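Local structure of NADP-dependent alcohol dehydrogenase (Entamoeba histolytica, 2OUI) at residues 30-35 with 351-356. The protein probably catalyses the reversible, NADP-dependent interconversion of alcohols with aldehydes or ketones, as a zinc-containing tetrameric member of the medium-chain alcohol dehydrogenase family. The protein carries 1 engineered substitution. Residues are numbered along the deposited sequence; the frame is centred on the assembly and turned at random.
Sequences RPLALA and IHYDDE
Arg30 lies lengthwise over one face of the Tyr353 ring, where strand 27-34 of the GroES-like domain, at a classic beta bulge in which Leu32 and Ala33 both face Val62, meets the loop that follows strand 346-350. Arg30's side chain is extended from CG to NE, which sets its CD 3.6 Å from the centroid of the Tyr353 ring as a CH-pi contact and lets the guanidinium stack flat beyond it, planes 2° apart. A long, flat-ended cation suits this place: Arg30 CZ makes a cation-pi contact 4.0 Å from the Tyr353 ring centroid, while the N-H groups at its edge remain available to Asp355 and Gln64. Asp355, within the type I turn from Tyr353 to Glu356, takes both NH1 and NH2 of Arg30 on its OD1 in an end-on salt bridge; NH2 also bonds Gln64 OE1. Tyrosine adds a hydroxyl to its aromatic face, and Tyr353 OH donates to Pro31 O at 2.7 Å. Leu32 CD2 reaches the edge of the same ring, 3.8 Å from Tyr353 CE1, and also touches Glu356, whose carboxylate pairs with Arg350. Further along strand 27-34, branched aliphatic Ile351 packs CD1 on Leu34 CD1, 3.7 Å away, both residues being buried. Leu32 O accepts two hydrogen bonds, from Arg350 NH1 and, at 3.0 Å, from Ile351 N.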
ATOM      1  N   ARG A  30     -12.283 -35.930  10.054  1.00 20.84           N
ATOM      2  CA  ARG A  30     -13.620 -36.411   9.665  1.00 19.51           C
ATOM      3  C   ARG A  30     -14.594 -35.234   9.670  1.00 20.43           C
ATOM      4  O   ARG A  30     -14.490 -34.346  10.534  1.00 22.59           O
ATOM      5  CB  ARG A  30     -14.085 -37.539  10.607  1.00 20.46           C
ATOM      6  CG  ARG A  30     -14.392 -37.109  12.028  1.00 20.49           C
ATOM      7  CD  ARG A  30     -14.791 -38.367  12.873  1.00 21.08           C
ATOM      8  NE  ARG A  30     -15.143 -38.052  14.256  1.00 24.69           N
ATOM      9  CZ  ARG A  30     -15.449 -38.961  15.179  1.00 24.25           C
ATOM     10  NH1 ARG A  30     -15.428 -40.252  14.873  1.00 22.74           N
ATOM     11  NH2 ARG A  30     -15.781 -38.582  16.415  1.00 22.68           N
ATOM     12  N   PRO A  31     -15.513 -35.165   8.671  1.00 22.19           N
ATOM     13  CA  PRO A  31     -16.413 -33.994   8.615  1.00 20.90           C
ATOM     14  C   PRO A  31     -17.533 -34.001   9.655  1.00 21.74           C
ATOM     15  O   PRO A  31     -18.138 -35.060   9.900  1.00 21.56           O
ATOM     16  CB  PRO A  31     -17.048 -34.115   7.222  1.00 21.44           C
ATOM     17  CG  PRO A  31     -17.087 -35.605   6.949  1.00 18.99           C
ATOM     18  CD  PRO A  31     -15.754 -36.101   7.548  1.00 23.14           C
ATOM     19  N   LEU A  32     -17.810 -32.822  10.226  1.00 21.03           N
ATOM     20  CA  LEU A  32     -18.936 -32.588  11.143  1.00 21.87           C
ATOM     21  C   LEU A  32     -20.005 -31.718  10.497  1.00 23.23           C
ATOM     22  O   LEU A  32     -21.164 -31.846  10.805  1.00 22.14           O
ATOM     23  CB  LEU A  32     -18.466 -31.881  12.409  1.00 23.05           C
ATOM     24  CG  LEU A  32     -17.491 -32.606  13.340  1.00 25.10           C
ATOM     25  CD1 LEU A  32     -17.137 -31.657  14.464  1.00 27.70           C
ATOM     26  CD2 LEU A  32     -18.120 -33.887  13.868  1.00 30.26           C
ATOM     27  N   ALA A  33     -19.599 -30.809   9.615  1.00 22.15           N
ATOM     28  CA  ALA A  33     -20.569 -30.046   8.835  1.00 24.22           C
ATOM     29  C   ALA A  33     -19.923 -29.741   7.489  1.00 21.89           C
ATOM     30  O   ALA A  33     -18.717 -29.481   7.419  1.00 22.46           O
ATOM     31  CB  ALA A  33     -20.998 -28.762   9.566  1.00 24.24           C
ATOM     32  N   LEU A  34     -20.715 -29.851   6.423  1.00 22.19           N
ATOM     33  CA  LEU A  34     -20.202 -29.689   5.055  1.00 22.17           C
ATOM     34  C   LEU A  34     -21.134 -28.801   4.271  1.00 19.99           C
ATOM     35  O   LEU A  34     -22.329 -28.788   4.549  1.00 20.21           O
ATOM     36  CB  LEU A  34     -20.173 -31.064   4.347  1.00 20.92           C
ATOM     37  CG  LEU A  34     -19.159 -32.082   4.903  1.00 22.03           C
ATOM     38  CD1 LEU A  34     -19.370 -33.449   4.247  1.00 23.02           C
ATOM     39  CD2 LEU A  34     -17.698 -31.608   4.724  1.00 22.25           C
ATOM     40  N   ALA A  35     -20.606 -28.097   3.274  1.00 21.30           N
ATOM     41  CA  ALA A  35     -21.469 -27.335   2.348  1.00 24.09           C
ATOM     42  C   ALA A  35     -20.955 -27.497   0.913  1.00 21.92           C
ATOM     43  O   ALA A  35     -19.746 -27.623   0.712  1.00 25.94           O
ATOM     44  CB  ALA A  35     -21.493 -25.861   2.732  1.00 21.70           C
ATOM     45  N   ILE A 351     -23.088 -33.984  10.028  1.00 24.06           N
ATOM     46  CA  ILE A 351     -22.724 -35.393  10.184  1.00 24.97           C
ATOM     47  C   ILE A 351     -22.380 -35.652  11.655  1.00 25.52           C
ATOM     48  O   ILE A 351     -21.612 -34.906  12.261  1.00 23.76           O
ATOM     49  CB  ILE A 351     -21.500 -35.795   9.309  1.00 25.17           C
ATOM     50  CG1 ILE A 351     -21.728 -35.506   7.816  1.00 24.74           C
ATOM     51  CG2 ILE A 351     -21.179 -37.281   9.482  1.00 23.05           C
ATOM     52  CD1 ILE A 351     -21.282 -34.135   7.386  1.00 31.18           C
ATOM     53  N   HIS A 352     -22.958 -36.704  12.213  1.00 26.29           N
ATOM     54  CA  HIS A 352     -22.748 -37.072  13.619  1.00 28.34           C
ATOM     55  C   HIS A 352     -22.012 -38.398  13.799  1.00 26.59           C
ATOM     56  O   HIS A 352     -22.064 -39.280  12.930  1.00 26.99           O
ATOM     57  CB  HIS A 352     -24.082 -37.136  14.369  1.00 27.79           C
ATOM     58  CG  HIS A 352     -24.723 -35.799  14.566  1.00 35.45           C
ATOM     59  ND1 HIS A 352     -25.898 -35.440  13.941  1.00 38.64           N
ATOM     60  CD2 HIS A 352     -24.346 -34.726  15.299  1.00 35.88           C
ATOM     61  CE1 HIS A 352     -26.225 -34.211  14.294  1.00 37.51           C
ATOM     62  NE2 HIS A 352     -25.300 -33.754  15.117  1.00 41.62           N
ATOM     63  N   TYR A 353     -21.332 -38.527  14.940  1.00 24.14           N
ATOM     64  CA  TYR A 353     -20.617 -39.742  15.289  1.00 24.97           C
ATOM     65  C   TYR A 353     -20.911 -40.083  16.753  1.00 26.93           C
ATOM     66  O   TYR A 353     -21.120 -39.176  17.558  1.00 26.40           O
ATOM     67  CB  TYR A 353     -19.116 -39.532  15.103  1.00 24.69           C
ATOM     68  CG  TYR A 353     -18.738 -39.041  13.716  1.00 21.68           C
ATOM     69  CD1 TYR A 353     -18.646 -37.690  13.447  1.00 26.28           C
ATOM     70  CD2 TYR A 353     -18.491 -39.949  12.679  1.00 23.17           C
ATOM     71  CE1 TYR A 353     -18.311 -37.238  12.185  1.00 21.63           C
ATOM     72  CE2 TYR A 353     -18.132 -39.503  11.397  1.00 23.67           C
ATOM     73  CZ  TYR A 353     -18.055 -38.159  11.167  1.00 25.35           C
ATOM     74  OH  TYR A 353     -17.726 -37.721   9.906  1.00 23.48           O
ATOM     75  N   ASP A 354     -20.934 -41.375  17.083  1.00 30.15           N
ATOM     76  CA  ASP A 354     -21.128 -41.841  18.477  1.00 34.14           C
ATOM     77  C   ASP A 354     -20.134 -41.269  19.487  1.00 34.71           C
ATOM     78  O   ASP A 354     -20.480 -41.051  20.651  1.00 34.70           O
ATOM     79  CB  ASP A 354     -21.058 -43.364  18.539  1.00 34.48           C
ATOM     80  CG  ASP A 354     -22.262 -44.020  17.915  1.00 44.29           C
ATOM     81  OD1 ASP A 354     -22.180 -45.234  17.622  1.00 55.56           O
ATOM     82  OD2 ASP A 354     -23.294 -43.327  17.721  1.00 47.44           O
ATOM     83  N   ASP A 355     -18.899 -41.048  19.035  1.00 33.07           N
ATOM     84  CA  ASP A 355     -17.836 -40.537  19.889  1.00 31.12           C
ATOM     85  C   ASP A 355     -17.468 -39.093  19.540  1.00 31.20           C
ATOM     86  O   ASP A 355     -16.345 -38.656  19.803  1.00 28.48           O
ATOM     87  CB  ASP A 355     -16.610 -41.456  19.802  1.00 30.85           C
ATOM     88  CG  ASP A 355     -16.118 -41.672  18.363  1.00 35.18           C
ATOM     89  OD1 ASP A 355     -16.730 -41.160  17.393  1.00 32.85           O
ATOM     90  OD2 ASP A 355     -15.088 -42.360  18.206  1.00 33.93           O
ATOM     91  N   GLU A 356     -18.422 -38.357  18.966  1.00 29.23           N
ATOM     92  CA  GLU A 356     -18.210 -36.965  18.561  1.00 31.92           C
ATOM     93  C   GLU A 356     -17.728 -36.111  19.736  1.00 33.09           C
ATOM     94  O   GLU A 356     -16.911 -35.200  19.563  1.00 31.70           O
ATOM     95  CB  GLU A 356     -19.504 -36.385  17.984  1.00 31.11           C
ATOM     96  CG  GLU A 356     -19.388 -35.013  17.375  1.00 34.46           C
ATOM     97  CD  GLU A 356     -20.712 -34.537  16.815  1.00 38.31           C
ATOM     98  OE1 GLU A 356     -21.628 -35.375  16.635  1.00 40.43           O
ATOM     99  OE2 GLU A 356     -20.838 -33.326  16.559  1.00 41.40           O
TER